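Side-chain contacts in mevalonate diphosphate decarboxylase (Legionella pneumophila, PDB 3LTO), which probably catalyses the ATP-dependent decarboxylation of mevalonate 5-diphosphate to isopentenyl diphosphate: residues Tyr34-Ser37 / Asn38-Ser41; Ala168-Leu171 / Pro172-Leu176; Lys188-Pro191 / Ser192-His196; Lys247-Glu250 / Lys251-Tyr255; Ser254-Asp258 / Asn259-Ile263. All coordinates share one frame; numbering follows the deposited sequence.

From the N terminus, contact 1 is a tight turn that breaks strand 31-47 in the mixed sheet. Contact 2 bends the loop leading from strand 165-168 of that sheet to strand 177-182 of the antiparallel one, and touches contact 1 where Y34 OH meets L176 N. Contact 3 starts helix 192-198. Contacts 4 and 5 together close the loop from helix 228-247 to helix 258-274 and overlap at S254 and Y255; otherwise the contacts follow in series, and none nests or crosses. F253 packs on I190 and Y255 OH reaches I190 O, joining contacts 3, 4 and 5 into one cluster whose nearest atoms lie about 14 Å or more from contacts 1 and 2.

Contact 1 of 5, residues Tyr34-Ser37 / Asn38-Ser41; sequences YTLS and NLLS
The chain turns a corner from L36 to L39 in a type I beta turn, closed by L39 N donating to L36 O at 3.0 Å with an N-H...O angle of 143°. Overlapping its start, L36 is the centre of an inverse gamma turn, whose bond from S37 N to T35 O is weak. Two bends in quick succession redirect the backbone sharply. S37 and N38 take the two middle positions, where small or polar residues suit an exposed corner. The leucines at the ends of the turn lie side by side and point the same way, with L36 CD1 4.0 Å from L39 CD1. In L39 the CG carbon sits beside the backbone N and anti to the carbonyl carbon (chi1 -59°), which helps direct CD1 back to its partner. The turn interrupts strand 31-47 of the mixed sheet, so the portions on its two sides belong to different sheets or faces in the N-terminal part of this GHMP-type fold. L36 packs on I11 of strand 2-12, and L39 reaches F101 and L107. On leaving the turn, L40 brings its CD2 methyl alongside the S37 carbonyl, 3.8 Å from S37 O. N100 steadies this exit with its side-chain amide: ND2 bonds to N38 O, and OD1 receives L40 N.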
loop_
_atom_site.group_PDB
_atom_site.type_symbol
_atom_site.label_atom_id
_atom_site.label_comp_id
_atom_site.label_asym_id
_atom_site.label_seq_id
_atom_site.Cartn_x
_atom_site.Cartn_y
_atom_site.Cartn_z
ATOM N N TYR A 34 18.596 -0.821 -6.711
ATOM C CA TYR A 34 19.351 -2.038 -6.960
ATOM C C TYR A 34 19.892 -2.479 -5.605
ATOM O O TYR A 34 20.414 -1.658 -4.852
ATOM C CB TYR A 34 20.521 -1.766 -7.901
ATOM C CG TYR A 34 21.299 -3.018 -8.255
ATOM C CD1 TYR A 34 20.680 -4.081 -8.910
ATOM C CD2 TYR A 34 22.644 -3.150 -7.914
ATOM C CE1 TYR A 34 21.377 -5.245 -9.212
ATOM C CE2 TYR A 34 23.350 -4.315 -8.212
ATOM C CZ TYR A 34 22.708 -5.356 -8.861
ATOM O OH TYR A 34 23.392 -6.516 -9.150
ATOM N N THR A 35 19.768 -3.761 -5.288
ATOM C CA THR A 35 20.257 -4.244 -4.005
ATOM C C THR A 35 21.747 -4.577 -4.109
ATOM O O THR A 35 22.146 -5.441 -4.880
ATOM C CB THR A 35 19.439 -5.477 -3.537
ATOM O OG1 THR A 35 18.040 -5.153 -3.553
ATOM C CG2 THR A 35 19.822 -5.869 -2.115
ATOM N N LEU A 36 22.565 -3.865 -3.342
ATOM C CA LEU A 36 24.010 -4.072 -3.350
ATOM C C LEU A 36 24.382 -5.144 -2.331
ATOM O O LEU A 36 24.880 -4.850 -1.242
ATOM C CB LEU A 36 24.711 -2.750 -3.026
ATOM C CG LEU A 36 24.404 -1.616 -4.012
ATOM C CD1 LEU A 36 24.842 -0.280 -3.440
ATOM C CD2 LEU A 36 25.106 -1.897 -5.333
ATOM N N SER A 37 24.147 -6.393 -2.707
ATOM C CA SER A 37 24.403 -7.535 -1.839
ATOM C C SER A 37 25.788 -7.676 -1.204
ATOM O O SER A 37 25.944 -8.403 -0.228
ATOM C CB SER A 37 24.043 -8.819 -2.588
ATOM O OG SER A 37 22.639 -8.875 -2.793
ATOM N N ASN A 38 26.787 -6.984 -1.733
ATOM C CA ASN A 38 28.128 -7.082 -1.167
ATOM C C ASN A 38 28.370 -6.092 -0.024
ATOM O O ASN A 38 29.206 -6.338 0.835
ATOM C CB ASN A 38 29.168 -6.898 -2.273
ATOM C CG ASN A 38 29.102 -8.003 -3.316
ATOM O OD1 ASN A 38 29.491 -9.143 -3.058
ATOM N ND2 ASN A 38 28.590 -7.672 -4.499
ATOM N N LEU A 39 27.644 -4.980 -0.015
ATOM C CA LEU A 39 27.786 -3.995 1.048
ATOM C C LEU A 39 26.761 -4.383 2.104
ATOM O O LEU A 39 25.554 -4.377 1.846
ATOM C CB LEU A 39 27.517 -2.583 0.515
ATOM C CG LEU A 39 28.409 -2.079 -0.630
ATOM C CD1 LEU A 39 27.991 -0.658 -1.017
ATOM C CD2 LEU A 39 29.877 -2.101 -0.213
ATOM N N LEU A 40 27.244 -4.727 3.295
ATOM C CA LEU A 40 26.366 -5.177 4.368
ATOM C C LEU A 40 26.510 -4.443 5.694
ATOM O O LEU A 40 27.591 -3.996 6.063
ATOM C CB LEU A 40 26.601 -6.675 4.639
ATOM C CG LEU A 40 26.354 -7.728 3.551
ATOM C CD1 LEU A 40 26.992 -9.052 3.957
ATOM C CD2 LEU A 40 24.860 -7.901 3.336
ATOM N N SER A 41 25.396 -4.335 6.407
ATOM C CA SER A 41 25.383 -3.736 7.728
ATOM C C SER A 41 25.065 -4.916 8.622
ATOM O O SER A 41 24.356 -5.833 8.209
ATOM C CB SER A 41 24.285 -2.675 7.857
ATOM O OG SER A 41 24.728 -1.427 7.361
#

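Contact 2 of 5, residues Ala168-Leu171 / Pro172-Leu176; sequences AIDL and PYKDL
L171 and K174 face each other across a bend in the irregular loop that carries the chain from strand 165-168 of the mixed sheet to strand 177-182 of the antiparallel sheet. The hydrogen bonding comes from the lysine: K174 NZ donates to L171 O at 2.7 Å, approaching 25° away from the carbonyl plane. A flexible side chain suits this task, because K174 runs extended through its middle torsions and then kinks at the last one (chi4 62°), turning the ammonium group back to the carbonyl. Electrostatics add a looser element. D170 OD1 is 4.0 Å from K174 NZ, too far for a salt bridge, yet the opposite charges probably favour the lysine's position. Apolar contacts fill the other side: the L171 side chain rests on the proline ring that follows it, and both residues pack on F223 of helix 208-224, while L171 also touches W158. Y173 turns inward, its ring meeting W228 edge to face and its carbonyl accepting from W158 NE1. The ring of P172 restricts its phi and so stiffens the bend; P172 CD lies 3.3 Å from L171 CB, a closeness that the peptide link imposes on a residue preceding proline.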
loop_
_atom_site.group_PDB
_atom_site.type_symbol
_atom_site.label_atom_id
_atom_site.label_comp_id
_atom_site.label_asym_id
_atom_site.label_seq_id
_atom_site.Cartn_x
_atom_site.Cartn_y
_atom_site.Cartn_z
ATOM N N ALA A 168 10.150 -7.326 -4.930
ATOM C CA ALA A 168 11.261 -7.537 -5.834
ATOM C C ALA A 168 10.619 -7.482 -7.217
ATOM O O ALA A 168 9.558 -8.072 -7.432
ATOM C CB ALA A 168 11.877 -8.905 -5.592
ATOM N N ILE A 169 11.231 -6.754 -8.143
ATOM C CA ILE A 169 10.696 -6.666 -9.496
ATOM C C ILE A 169 11.693 -7.359 -10.424
ATOM O O ILE A 169 12.901 -7.134 -10.335
ATOM C CB ILE A 169 10.469 -5.187 -9.927
ATOM C CG1 ILE A 169 9.862 -5.134 -11.332
ATOM C CG2 ILE A 169 11.777 -4.417 -9.900
ATOM C CD1 ILE A 169 9.530 -3.723 -11.797
ATOM N N ASP A 170 11.184 -8.212 -11.305
ATOM C CA ASP A 170 12.030 -8.964 -12.224
ATOM C C ASP A 170 12.472 -8.152 -13.431
ATOM O O ASP A 170 11.764 -8.071 -14.436
ATOM C CB ASP A 170 11.295 -10.231 -12.675
ATOM C CG ASP A 170 12.113 -11.080 -13.634
ATOM O OD1 ASP A 170 13.299 -11.354 -13.344
ATOM O OD2 ASP A 170 11.561 -11.488 -14.677
ATOM N N LEU A 171 13.649 -7.542 -13.318
ATOM C CA LEU A 171 14.201 -6.740 -14.396
ATOM C C LEU A 171 15.342 -7.491 -15.078
ATOM O O LEU A 171 16.013 -8.313 -14.460
ATOM C CB LEU A 171 14.670 -5.383 -13.862
ATOM C CG LEU A 171 13.520 -4.511 -13.337
ATOM C CD1 LEU A 171 14.058 -3.209 -12.784
ATOM C CD2 LEU A 171 12.525 -4.239 -14.456
ATOM N N PRO A 172 15.564 -7.212 -16.371
ATOM C CA PRO A 172 16.574 -7.783 -17.268
ATOM C C PRO A 172 18.042 -7.829 -16.837
ATOM O O PRO A 172 18.785 -8.694 -17.299
ATOM C CB PRO A 172 16.400 -6.961 -18.543
ATOM C CG PRO A 172 14.961 -6.611 -18.522
ATOM C CD PRO A 172 14.756 -6.212 -17.090
ATOM N N TYR A 173 18.473 -6.912 -15.977
ATOM C CA TYR A 173 19.874 -6.890 -15.564
ATOM C C TYR A 173 20.113 -7.394 -14.143
ATOM O O TYR A 173 19.333 -7.119 -13.237
ATOM C CB TYR A 173 20.427 -5.474 -15.720
ATOM C CG TYR A 173 20.331 -4.959 -17.136
ATOM C CD1 TYR A 173 21.198 -5.419 -18.129
ATOM C CD2 TYR A 173 19.356 -4.030 -17.493
ATOM C CE1 TYR A 173 21.095 -4.965 -19.445
ATOM C CE2 TYR A 173 19.243 -3.570 -18.809
ATOM C CZ TYR A 173 20.115 -4.041 -19.775
ATOM O OH TYR A 173 20.011 -3.587 -21.070
ATOM N N LYS A 174 21.201 -8.135 -13.962
ATOM C CA LYS A 174 21.561 -8.699 -12.665
ATOM C C LYS A 174 23.086 -8.799 -12.591
ATOM O O LYS A 174 23.770 -8.729 -13.610
ATOM C CB LYS A 174 20.940 -10.093 -12.512
ATOM C CG LYS A 174 19.428 -10.136 -12.771
ATOM C CD LYS A 174 18.934 -11.558 -13.028
ATOM C CE LYS A 174 17.435 -11.587 -13.346
ATOM N NZ LYS A 174 17.090 -10.829 -14.587
ATOM N N ASP A 175 23.619 -8.976 -11.391
ATOM C CA ASP A 175 25.060 -9.066 -11.228
ATOM C C ASP A 175 25.722 -7.865 -11.896
ATOM O O ASP A 175 26.553 -8.019 -12.787
ATOM C CB ASP A 175 25.603 -10.357 -11.852
ATOM C CG ASP A 175 25.084 -11.608 -11.162
ATOM O OD1 ASP A 175 25.132 -11.665 -9.912
ATOM O OD2 ASP A 175 24.638 -12.540 -11.867
ATOM N N LEU A 176 25.340 -6.667 -11.478
ATOM C CA LEU A 176 25.928 -5.461 -12.040
ATOM C C LEU A 176 27.233 -5.176 -11.319
ATOM O O LEU A 176 27.427 -5.609 -10.187
ATOM C CB LEU A 176 24.991 -4.272 -11.844
ATOM C CG LEU A 176 23.595 -4.368 -12.452
ATOM C CD1 LEU A 176 22.770 -3.166 -11.994
ATOM C CD2 LEU A 176 23.689 -4.430 -13.980
#

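Contact 3 of 5, residues Lys188-Pro191 / Ser192-His196; sequences KEIP and SRVAH
With chi1 of I190 at -46°, CG1 stays close to the backbone N and the CG2 methyl swings to the far side, towards the start of the next helix. V194 answers with its CG1 branch, set trans to its own nitrogen (chi1 171°), and the two methyls, I190 CG2 and V194 CG1, meet at 3.6 Å as the side chains cross at about a right angle. The same isoleucine methyl, I190 CG2, lies 4.2 Å from A195 CB, where the small alanine lets the loop approach closely. P191 runs alongside V194 and points the same way, with P191 CD 4.2 Å from V194 CB. These residues form the entry to helix 192-198, with P191 at the N-cap. I190 and A195 thus occupy the N' and N4 positions at which a hydrophobic staple is found. Proline is tolerated at the N-cap, though it supplies no side-chain cap, and its carbonyl still opens the helical bonding: A195 N donates to P191 O at 2.9 Å, almost straight at 164°. One residue on, H196 N bonds to S192 O at 3.1 Å, and this oxygen also lies over the rim of one face of the H196 imidazole. I190 and A195 belong to an apolar patch that F253 and Y255 join, the tyrosine hydroxyl bonding to I190 O. R193 reaches away from the loop, and its NH1, near R75, forms a salt bridge with a bound sulfate, probably from the crystallisation liquor, which may mark a pocket that attracts anions.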
loop_
_atom_site.group_PDB
_atom_site.type_symbol
_atom_site.label_atom_id
_atom_site.label_comp_id
_atom_site.label_asym_id
_atom_site.label_seq_id
_atom_site.Cartn_x
_atom_site.Cartn_y
_atom_site.Cartn_z
ATOM N N LYS A 188 30.912 21.077 7.514
ATOM C CA LYS A 188 29.526 21.519 7.661
ATOM C C LYS A 188 28.594 20.918 6.598
ATOM O O LYS A 188 27.671 21.580 6.121
ATOM C CB LYS A 188 29.479 23.055 7.605
ATOM C CG LYS A 188 28.086 23.684 7.631
ATOM C CD LYS A 188 27.322 23.376 8.911
ATOM C CE LYS A 188 25.968 24.080 8.911
ATOM N NZ LYS A 188 25.145 23.716 7.715
ATOM N N GLU A 189 28.826 19.657 6.238
ATOM C CA GLU A 189 28.001 18.985 5.235
ATOM C C GLU A 189 26.609 18.588 5.739
ATOM O O GLU A 189 26.469 17.958 6.785
ATOM C CB GLU A 189 28.723 17.746 4.707
ATOM C CG GLU A 189 27.901 16.935 3.721
ATOM C CD GLU A 189 28.758 16.191 2.722
ATOM O OE1 GLU A 189 29.353 16.846 1.830
ATOM O OE2 GLU A 189 28.840 14.952 2.834
ATOM N N ILE A 190 25.585 18.951 4.972
ATOM C CA ILE A 190 24.197 18.661 5.319
ATOM C C ILE A 190 23.856 17.174 5.220
ATOM O O ILE A 190 24.007 16.565 4.163
ATOM C CB ILE A 190 23.223 19.405 4.387
ATOM C CG1 ILE A 190 23.646 20.868 4.226
ATOM C CG2 ILE A 190 21.803 19.294 4.936
ATOM C CD1 ILE A 190 23.515 21.700 5.460
ATOM N N PRO A 191 23.380 16.574 6.324
ATOM C CA PRO A 191 23.017 15.152 6.335
ATOM C C PRO A 191 21.850 14.846 5.396
ATOM O O PRO A 191 20.983 15.690 5.161
ATOM C CB PRO A 191 22.650 14.897 7.797
ATOM C CG PRO A 191 23.507 15.869 8.530
ATOM C CD PRO A 191 23.369 17.118 7.693
ATOM N N SER A 192 21.844 13.630 4.867
ATOM C CA SER A 192 20.804 13.178 3.956
ATOM C C SER A 192 19.416 13.498 4.508
ATOM O O SER A 192 18.564 14.044 3.808
ATOM C CB SER A 192 20.944 11.671 3.735
ATOM O OG SER A 192 19.948 11.194 2.856
ATOM N N ARG A 193 19.213 13.150 5.774
ATOM C CA ARG A 193 17.960 13.375 6.485
ATOM C C ARG A 193 17.519 14.844 6.440
ATOM O O ARG A 193 16.373 15.149 6.120
ATOM C CB ARG A 193 18.139 12.914 7.941
ATOM C CG ARG A 193 17.004 13.240 8.893
ATOM C CD ARG A 193 15.806 12.350 8.666
ATOM N NE ARG A 193 16.176 10.940 8.606
ATOM C CZ ARG A 193 15.296 9.946 8.587
ATOM N NH1 ARG A 193 13.996 10.213 8.635
ATOM N NH2 ARG A 193 15.711 8.690 8.499
ATOM N N VAL A 194 18.436 15.748 6.768
ATOM C CA VAL A 194 18.147 17.175 6.769
ATOM C C VAL A 194 17.928 17.729 5.365
ATOM O O VAL A 194 17.058 18.574 5.155
ATOM C CB VAL A 194 19.284 17.971 7.458
ATOM C CG1 VAL A 194 19.083 19.471 7.245
ATOM C CG2 VAL A 194 19.299 17.664 8.949
ATOM N N ALA A 195 18.716 17.252 4.403
ATOM C CA ALA A 195 18.593 17.711 3.021
ATOM C C ALA A 195 17.177 17.447 2.520
ATOM O O ALA A 195 16.600 18.255 1.793
ATOM C CB ALA A 195 19.608 16.983 2.132
ATOM N N HIS A 196 16.630 16.303 2.912
ATOM C CA HIS A 196 15.281 15.917 2.509
ATOM C C HIS A 196 14.255 16.908 3.046
ATOM O O HIS A 196 13.179 17.069 2.472
ATOM C CB HIS A 196 14.968 14.512 3.024
ATOM C CG HIS A 196 15.729 13.427 2.330
ATOM N ND1 HIS A 196 15.758 12.129 2.791
ATOM C CD2 HIS A 196 16.467 13.439 1.194
ATOM C CE1 HIS A 196 16.480 11.387 1.971
ATOM N NE2 HIS A 196 16.921 12.158 0.993
#

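Contact 4 of 5, residues Lys247-Glu250 / Lys251-Tyr255; sequences KTCE and KPFSY
P252 folds its ring back onto the backbone of K247 to E250, in the loop joining helix 228-247 to helix 258-274. Its CB lies 3.3 Å from K247 O. Next along the ring, CG sits between two oxygens, 3.4 Å from K247 O and 3.5 Å from C249 O. CD, where the ring closes on the backbone nitrogen, is 3.2 Å from E250 O and also faces C249 O. Proline suits this place, as its rigid ring can lie close against three carbonyls while restricting the backbone. C249 directs its sulfur to the other side of the bend, with SG between the backbone N and the carbonyl carbon (chi1 65°). There SG lies by K251 O, at 3.4 Å, and meets F253 at the ring edge, 3.7 Å from F253 CE1. From the F253 ring centroid C249 SG is 4.8 Å away, 77° off the ring normal, a sulfur-aromatic contact. Beyond it, F253 packs against F246, A195 and L198, so the phenyl group ties the loop to helices 228-247 and 192-198. Without a conventional hydrogen bond between the two halves, close C...O approaches, possibly weak C-H...O interactions, help shape the bend, together with the stiffness of proline and the polarisable sulfur beside the ring.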
loop_
_atom_site.group_PDB
_atom_site.type_symbol
_atom_site.label_atom_id
_atom_site.label_comp_id
_atom_site.label_asym_id
_atom_site.label_seq_id
_atom_site.Cartn_x
_atom_site.Cartn_y
_atom_site.Cartn_z
ATOM N N LYS A 247 20.144 23.067 -4.431
ATOM C CA LYS A 247 20.650 24.402 -4.739
ATOM C C LYS A 247 19.611 25.457 -5.098
ATOM O O LYS A 247 19.964 26.614 -5.346
ATOM C CB LYS A 247 21.707 24.329 -5.848
ATOM C CG LYS A 247 21.170 24.020 -7.230
ATOM C CD LYS A 247 22.289 24.047 -8.268
ATOM C CE LYS A 247 21.749 23.924 -9.686
ATOM N NZ LYS A 247 22.845 23.769 -10.675
ATOM N N THR A 248 18.336 25.083 -5.135
ATOM C CA THR A 248 17.299 26.069 -5.443
ATOM C C THR A 248 16.349 26.280 -4.263
ATOM O O THR A 248 15.281 26.861 -4.422
ATOM C CB THR A 248 16.469 25.678 -6.687
ATOM O OG1 THR A 248 15.908 24.381 -6.496
ATOM C CG2 THR A 248 17.337 25.664 -7.936
ATOM N N CYS A 249 16.729 25.805 -3.080
ATOM C CA CYS A 249 15.879 25.999 -1.907
ATOM C C CYS A 249 16.161 27.383 -1.322
ATOM O O CYS A 249 16.918 28.167 -1.902
ATOM C CB CYS A 249 16.125 24.910 -0.853
ATOM S SG CYS A 249 17.768 24.888 -0.088
ATOM N N GLU A 250 15.547 27.675 -0.179
ATOM C CA GLU A 250 15.708 28.961 0.496
ATOM C C GLU A 250 17.181 29.323 0.690
ATOM O O GLU A 250 17.611 30.427 0.345
ATOM C CB GLU A 250 14.990 28.910 1.844
ATOM C CG GLU A 250 14.852 30.238 2.552
ATOM C CD GLU A 250 13.745 30.201 3.591
ATOM O OE1 GLU A 250 12.572 30.017 3.192
ATOM O OE2 GLU A 250 14.049 30.346 4.795
ATOM N N LYS A 251 17.949 28.391 1.246
ATOM C CA LYS A 251 19.373 28.602 1.463
ATOM C C LYS A 251 20.134 27.546 0.663
ATOM O O LYS A 251 20.461 26.474 1.169
ATOM C CB LYS A 251 19.702 28.501 2.952
ATOM C CG LYS A 251 19.173 29.671 3.788
ATOM C CD LYS A 251 19.983 30.946 3.547
ATOM C CE LYS A 251 19.504 32.109 4.418
ATOM N NZ LYS A 251 18.114 32.547 4.079
ATOM N N PRO A 252 20.413 27.845 -0.612
ATOM C CA PRO A 252 21.129 26.965 -1.541
ATOM C C PRO A 252 22.373 26.267 -0.995
ATOM O O PRO A 252 23.228 26.888 -0.368
ATOM C CB PRO A 252 21.469 27.900 -2.699
ATOM C CG PRO A 252 20.284 28.819 -2.728
ATOM C CD PRO A 252 20.069 29.124 -1.263
ATOM N N PHE A 253 22.454 24.961 -1.228
ATOM C CA PHE A 253 23.611 24.176 -0.817
ATOM C C PHE A 253 23.817 23.130 -1.898
ATOM O O PHE A 253 22.903 22.840 -2.671
ATOM C CB PHE A 253 23.413 23.518 0.558
ATOM C CG PHE A 253 22.275 22.538 0.619
ATOM C CD1 PHE A 253 20.956 22.978 0.733
ATOM C CD2 PHE A 253 22.523 21.168 0.592
ATOM C CE1 PHE A 253 19.897 22.063 0.821
ATOM C CE2 PHE A 253 21.469 20.246 0.678
ATOM C CZ PHE A 253 20.155 20.698 0.794
ATOM N N SER A 254 25.015 22.572 -1.978
ATOM C CA SER A 254 25.271 21.590 -3.013
ATOM C C SER A 254 26.352 20.592 -2.636
ATOM O O SER A 254 27.368 20.965 -2.052
ATOM C CB SER A 254 25.666 22.311 -4.304
ATOM O OG SER A 254 26.040 21.397 -5.316
ATOM N N TYR A 255 26.116 19.322 -2.966
ATOM C CA TYR A 255 27.087 18.266 -2.704
ATOM C C TYR A 255 27.981 18.194 -3.923
ATOM O O TYR A 255 29.131 17.761 -3.849
ATOM C CB TYR A 255 26.392 16.918 -2.522
ATOM C CG TYR A 255 25.449 16.885 -1.350
ATOM C CD1 TYR A 255 25.934 16.878 -0.042
ATOM C CD2 TYR A 255 24.072 16.868 -1.548
ATOM C CE1 TYR A 255 25.069 16.850 1.039
ATOM C CE2 TYR A 255 23.197 16.842 -0.476
ATOM C CZ TYR A 255 23.702 16.832 0.814
ATOM O OH TYR A 255 22.836 16.804 1.867
#

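Contact 5 of 5, residues Ser254-Asp258 / Asn259-Ile263; sequences SYITD and NTLHI
A capping box opens helix 258-274, with T257 as the N-cap and T260 three residues further on. T260 OG1 accepts from T257 N at 3.0 Å along a nearly straight path (163°). T257 OG1 also accepts weakly from N259 N at 3.0 Å, at a poor angle; the first torsion of T257 (chi1 69°) tucks OG1 between the backbone N and the carbonyl carbon, over the helix start. Threonine suits both places: a short hydroxyl can reach a nearby amide, and the branched CB limits its rotation. The T260 hydroxyl is used twice, for it also donates to a water that in turn donates to Y255 O, bridging the loop to the helix. Regular helical bonds begin at once. L261 N donates to T257 O at 2.9 Å (166°), and H262 N to D258 O at 3.0 Å. D258 O also lies over one face of the H262 imidazole, where the ring is close to the carbonyl without offering it an N-H. Outside the polar box, I256 sends CG2 across the L261 side chain at about a right angle, 3.7 Å from L261 CD2. Further along, N259 O is bonded by Y312 OH, and the buried T260 touches I183. An apolar contact between the residue before the N-cap and the fourth residue of the helix is a hydrophobic staple, which here accompanies the capping box in the way typical of a well-defined helix N terminus.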
loop_
_atom_site.group_PDB
_atom_site.type_symbol
_atom_site.label_atom_id
_atom_site.label_comp_id
_atom_site.label_asym_id
_atom_site.label_seq_id
_atom_site.Cartn_x
_atom_site.Cartn_y
_atom_site.Cartn_z
ATOM N N SER A 254 25.015 22.572 -1.978
ATOM C CA SER A 254 25.271 21.590 -3.013
ATOM C C SER A 254 26.352 20.592 -2.636
ATOM O O SER A 254 27.368 20.965 -2.052
ATOM C CB SER A 254 25.666 22.311 -4.304
ATOM O OG SER A 254 26.040 21.397 -5.316
ATOM N N TYR A 255 26.116 19.322 -2.966
ATOM C CA TYR A 255 27.087 18.266 -2.704
ATOM C C TYR A 255 27.981 18.194 -3.923
ATOM O O TYR A 255 29.131 17.761 -3.849
ATOM C CB TYR A 255 26.392 16.918 -2.522
ATOM C CG TYR A 255 25.449 16.885 -1.350
ATOM C CD1 TYR A 255 25.934 16.878 -0.042
ATOM C CD2 TYR A 255 24.072 16.868 -1.548
ATOM C CE1 TYR A 255 25.069 16.850 1.039
ATOM C CE2 TYR A 255 23.197 16.842 -0.476
ATOM C CZ TYR A 255 23.702 16.832 0.814
ATOM O OH TYR A 255 22.836 16.804 1.867
ATOM N N ILE A 256 27.429 18.615 -5.055
ATOM C CA ILE A 256 28.167 18.612 -6.304
ATOM C C ILE A 256 29.084 19.830 -6.301
ATOM O O ILE A 256 28.692 20.908 -5.870
ATOM C CB ILE A 256 27.203 18.682 -7.514
ATOM C CG1 ILE A 256 26.450 17.354 -7.652
ATOM C CG2 ILE A 256 27.977 19.033 -8.801
ATOM C CD1 ILE A 256 25.243 17.425 -8.585
ATOM N N THR A 257 30.315 19.641 -6.751
ATOM C CA THR A 257 31.276 20.730 -6.819
ATOM C C THR A 257 31.915 20.680 -8.191
ATOM O O THR A 257 31.584 19.814 -9.002
ATOM C CB THR A 257 32.412 20.568 -5.798
ATOM O OG1 THR A 257 33.233 19.458 -6.190
ATOM C CG2 THR A 257 31.856 20.338 -4.396
ATOM N N ASP A 258 32.845 21.598 -8.436
ATOM C CA ASP A 258 33.552 21.641 -9.705
ATOM C C ASP A 258 34.287 20.319 -9.898
ATOM O O ASP A 258 34.431 19.830 -11.017
ATOM C CB ASP A 258 34.535 22.819 -9.729
ATOM C CG ASP A 258 35.538 22.772 -8.589
ATOM O OD1 ASP A 258 35.157 22.381 -7.464
ATOM O OD2 ASP A 258 36.710 23.142 -8.819
ATOM N N ASN A 259 34.740 19.727 -8.799
ATOM C CA ASN A 259 35.442 18.457 -8.897
ATOM C C ASN A 259 34.471 17.394 -9.421
ATOM O O ASN A 259 34.801 16.616 -10.323
ATOM C CB ASN A 259 36.008 18.066 -7.533
ATOM C CG ASN A 259 36.897 16.843 -7.604
ATOM O OD1 ASN A 259 37.608 16.639 -8.583
ATOM N ND2 ASN A 259 36.873 16.028 -6.558
ATOM N N THR A 260 33.264 17.383 -8.872
ATOM C CA THR A 260 32.237 16.437 -9.286
ATOM C C THR A 260 31.893 16.641 -10.755
ATOM O O THR A 260 31.814 15.683 -11.526
ATOM C CB THR A 260 30.945 16.628 -8.473
ATOM O OG1 THR A 260 31.278 16.859 -7.098
ATOM C CG2 THR A 260 30.056 15.386 -8.582
ATOM N N LEU A 261 31.689 17.896 -11.140
ATOM C CA LEU A 261 31.336 18.221 -12.516
ATOM C C LEU A 261 32.391 17.759 -13.519
ATOM O O LEU A 261 32.066 17.344 -14.629
ATOM C CB LEU A 261 31.096 19.732 -12.653
ATOM C CG LEU A 261 29.922 20.281 -11.828
ATOM C CD1 LEU A 261 29.890 21.792 -11.912
ATOM C CD2 LEU A 261 28.601 19.683 -12.344
ATOM N N HIS A 262 33.653 17.819 -13.122
ATOM C CA HIS A 262 34.723 17.390 -14.003
ATOM C C HIS A 262 34.529 15.926 -14.357
ATOM O O HIS A 262 34.528 15.566 -15.529
ATOM C CB HIS A 262 36.091 17.590 -13.331
ATOM C CG HIS A 262 36.417 19.025 -13.052
ATOM N ND1 HIS A 262 37.313 19.411 -12.077
ATOM C CD2 HIS A 262 35.966 20.168 -13.624
ATOM C CE1 HIS A 262 37.400 20.731 -12.062
ATOM N NE2 HIS A 262 36.592 21.213 -12.990
ATOM N N ILE A 263 34.326 15.084 -13.349
ATOM C CA ILE A 263 34.168 13.661 -13.608
ATOM C C ILE A 263 32.834 13.316 -14.275
ATOM O O ILE A 263 32.761 12.384 -15.070
ATOM C CB ILE A 263 34.385 12.832 -12.307
ATOM C CG1 ILE A 263 34.462 11.344 -12.651
ATOM C CG2 ILE A 263 33.271 13.096 -11.302
ATOM C CD1 ILE A 263 35.498 11.018 -13.739
HETATM O O HOH W 1 29.786 15.591 -5.338
HETATM O O HOH W 2 35.119 18.068 -4.320
#